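Local coordinates for malonyl CoA-acyl carrier protein transacylase (Bartonella henselae, PDB 3QAT) that probably transfers the malonyl group from malonyl-CoA to the acyl carrier protein, supplying malonyl units for fatty acid biosynthesis, at residues A[40-45]-A[112-117]. Sequence-based numbering, arbitrary orientation. Where two conformers were deposited one is given.
Sequences DDALSE and SLTDTA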
ATOM      1  N   ASP A  40      -6.887  18.008  -2.993  1.00  7.63           N
ATOM      2  CA  ASP A  40      -6.230  19.311  -2.767  1.00  8.74           C
ATOM      3  C   ASP A  40      -7.005  20.125  -1.719  1.00  8.92           C
ATOM      4  O   ASP A  40      -6.422  20.716  -0.811  1.00  9.38           O
ATOM      5  CB  ASP A  40      -6.177  20.106  -4.074  1.00  9.47           C
ATOM      6  CG  ASP A  40      -5.028  19.691  -4.985  1.00 10.34           C
ATOM      7  OD1 ASP A  40      -4.198  18.828  -4.613  1.00  9.00           O
ATOM      8  OD2 ASP A  40      -4.990  20.234  -6.112  1.00 12.44           O
ATOM      9  N   ASP A  41      -8.332  20.185  -1.870  1.00  8.44           N
ATOM     10  CA  ASP A  41      -9.151  20.941  -0.911  1.00  8.94           C
ATOM     11  C   ASP A  41      -9.022  20.382   0.498  1.00  9.05           C
ATOM     12  O   ASP A  41      -8.838  21.132   1.463  1.00 10.10           O
ATOM     13  CB  ASP A  41     -10.626  20.939  -1.338  1.00  9.80           C
ATOM     14  CG  ASP A  41     -11.492  21.721  -0.380  1.00 11.87           C
ATOM     15  OD1 ASP A  41     -11.499  22.957  -0.474  1.00 14.41           O
ATOM     16  OD2 ASP A  41     -12.139  21.101   0.466  1.00 13.06           O
ATOM     17  N   ALA A  42      -9.079  19.057   0.598  1.00  9.11           N
ATOM     18  CA  ALA A  42      -9.075  18.370   1.882  1.00  8.75           C
ATOM     19  C   ALA A  42      -7.787  18.652   2.651  1.00  9.16           C
ATOM     20  O   ALA A  42      -7.793  18.723   3.884  1.00  9.90           O
ATOM     21  CB  ALA A  42      -9.214  16.850   1.671  1.00  8.64           C
ATOM     22  N   LEU A  43      -6.694  18.778   1.902  1.00  9.15           N
ATOM     23  CA  LEU A  43      -5.362  19.039   2.483  1.00  8.80           C
ATOM     24  C   LEU A  43      -4.961  20.520   2.521  1.00 10.48           C
ATOM     25  O   LEU A  43      -3.866  20.856   3.018  1.00 11.61           O
ATOM     26  CB  LEU A  43      -4.292  18.260   1.693  1.00  8.93           C
ATOM     27  CG  LEU A  43      -4.515  16.746   1.702  1.00  8.79           C
ATOM     28  CD1 LEU A  43      -3.426  16.030   0.861  1.00  8.41           C
ATOM     29  CD2 LEU A  43      -4.599  16.192   3.143  1.00 10.06           C
ATOM     30  N   SER A  44      -5.823  21.382   1.971  1.00 10.65           N
ATOM     31  CA  SER A  44      -5.566  22.824   1.864  1.00 12.86           C
ATOM     32  C   SER A  44      -4.248  23.095   1.154  1.00 13.33           C
ATOM     33  O   SER A  44      -3.456  23.947   1.585  1.00 14.05           O
ATOM     34  CB  SER A  44      -5.542  23.483   3.255  1.00 13.21           C
ATOM     35  OG  SER A  44      -6.799  23.346   3.905  1.00 17.80           O
ATOM     36  N   GLU A  45      -4.005  22.378   0.055  1.00 12.83           N
ATOM     37  CA  GLU A  45      -2.700  22.402  -0.614  0.70 13.62           C
ATOM     38  C   GLU A  45      -2.873  21.986  -2.058  1.00 13.33           C
ATOM     39  O   GLU A  45      -3.663  21.083  -2.318  1.00 13.84           O
ATOM     40  CB  GLU A  45      -1.786  21.339   0.045  0.70 13.99           C
ATOM     41  CG  GLU A  45      -0.315  21.475  -0.304  0.70 17.10           C
ATOM     42  CD  GLU A  45       0.484  20.223   0.025  0.70 17.65           C
ATOM     43  OE1 GLU A  45      -0.098  19.166   0.365  0.70 15.96           O
ATOM     44  OE2 GLU A  45       1.715  20.308  -0.070  0.70 22.93           O
ATOM     45  N   SER A 112     -14.855   8.572   3.766  1.00  9.29           N
ATOM     46  CA  SER A 112     -15.037   9.525   2.669  1.00  9.43           C
ATOM     47  C   SER A 112     -13.689   9.831   2.022  1.00  8.74           C
ATOM     48  O   SER A 112     -12.635   9.639   2.636  1.00  9.57           O
ATOM     49  CB  SER A 112     -15.649  10.849   3.136  1.00  9.68           C
ATOM     50  OG  SER A 112     -14.740  11.622   3.950  1.00  9.73           O
ATOM     51  N   LEU A 113     -13.742  10.368   0.812  1.00  8.78           N
ATOM     52  CA  LEU A 113     -12.502  10.778   0.140  1.00  8.28           C
ATOM     53  C   LEU A 113     -11.745  11.872   0.904  1.00  8.38           C
ATOM     54  O   LEU A 113     -10.522  11.801   1.063  1.00  8.39           O
ATOM     55  CB  LEU A 113     -12.809  11.235  -1.288  1.00  8.40           C
ATOM     56  CG  LEU A 113     -11.571  11.713  -2.091  1.00  7.34           C
ATOM     57  CD1 LEU A 113     -10.517  10.605  -2.306  1.00  8.59           C
ATOM     58  CD2 LEU A 113     -12.009  12.231  -3.434  1.00 10.03           C
ATOM     59  N   THR A 114     -12.464  12.875   1.394  1.00  8.66           N
ATOM     60  CA  THR A 114     -11.814  13.926   2.160  1.00  8.41           C
ATOM     61  C   THR A 114     -11.130  13.370   3.428  1.00  8.28           C
ATOM     62  O   THR A 114      -9.978  13.724   3.749  1.00  8.80           O
ATOM     63  CB  THR A 114     -12.832  15.060   2.478  1.00  9.01           C
ATOM     64  OG1 THR A 114     -12.907  15.940   1.340  1.00 10.65           O
ATOM     65  CG2 THR A 114     -12.416  15.877   3.720  1.00  9.25           C
ATOM     66  N   ASP A 115     -11.821  12.475   4.147  1.00  8.07           N
ATOM     67  CA  ASP A 115     -11.233  11.886   5.344  1.00  7.87           C
ATOM     68  C   ASP A 115     -10.048  10.994   5.028  1.00  7.84           C
ATOM     69  O   ASP A 115      -9.079  10.980   5.768  1.00  7.71           O
ATOM     70  CB  ASP A 115     -12.299  11.144   6.169  1.00  8.43           C
ATOM     71  CG  ASP A 115     -13.267  12.104   6.853  1.00 11.70           C
ATOM     72  OD1 ASP A 115     -12.981  13.338   6.952  1.00 12.87           O
ATOM     73  OD2 ASP A 115     -14.322  11.619   7.331  1.00 14.55           O
ATOM     74  N   THR A 116     -10.133  10.237   3.930  1.00  8.22           N
ATOM     75  CA  THR A 116      -9.020   9.359   3.559  1.00  7.70           C
ATOM     76  C   THR A 116      -7.783  10.181   3.222  1.00  7.22           C
ATOM     77  O   THR A 116      -6.663   9.839   3.641  1.00  7.53           O
ATOM     78  CB  THR A 116      -9.406   8.482   2.368  1.00  7.36           C
ATOM     79  OG1 THR A 116     -10.601   7.743   2.700  1.00  7.49           O
ATOM     80  CG2 THR A 116      -8.284   7.464   2.089  1.00  8.57           C
ATOM     81  N   ALA A 117      -7.982  11.288   2.500  1.00  7.07           N
ATOM     82  CA  ALA A 117      -6.845  12.181   2.215  1.00  6.41           C
ATOM     83  C   ALA A 117      -6.192  12.689   3.502  1.00  6.85           C
ATOM     84  O   ALA A 117      -4.969  12.651   3.644  1.00  6.52           O
ATOM     85  CB  ALA A 117      -7.286  13.357   1.341  1.00  7.41           C
TER
HETATM   86  O   HOH W   1     -13.032  18.736   1.552  1.00 14.17           O
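A42 and T114 bring two helices of the acyltransferase fold to within 5.2 Å between their CA atoms, where the last turn of helix 30-43 meets the first turn of helix 113-129. The methyl of A42 points toward the second helix and sits between two residues one turn apart: its CB lies 3.8 Å from T114 OG1 and 4.0 Å from A117 CB. The two alanines, A42 and A117, probably allow this close approach. From T114 CB, 4.1 Å from A42 CB, the side chain forks. CG2, anti to the backbone N, passes alongside A42 CB at 3.9 Å, while OG1 lies beside the backbone N (chi1 -83°) and is hydrogen-bonded to E38 OE2, one turn before A42 on helix 30-43. A water also donates to T114 OG1 and to D41 OD2, a polar bridge beside the apolar patch. L43 reaches across with one branch of its isobutyl group: L43 CD2 rests 3.6 Å from A117 O, with A117 CB farther off at 4.3 Å, and the side chain also packs on P67 of helix 62-82. Beyond it the first helix closes in a Schellman motif, with S44 at positive phi and two backbone bonds returning to the last turn. R118 NE hydrogen-bonds to the carbonyl oxygen of A42, adding a direct polar tie between the helices. The second helix begins at N-cap S112, whose OG accepts from D115 N. The carbonyl oxygen of S112 takes two donors from one residue, T116 N and T116 OG1; the hydroxyl, 2.8 Å from S112 O, comes from 41° above the carbonyl plane.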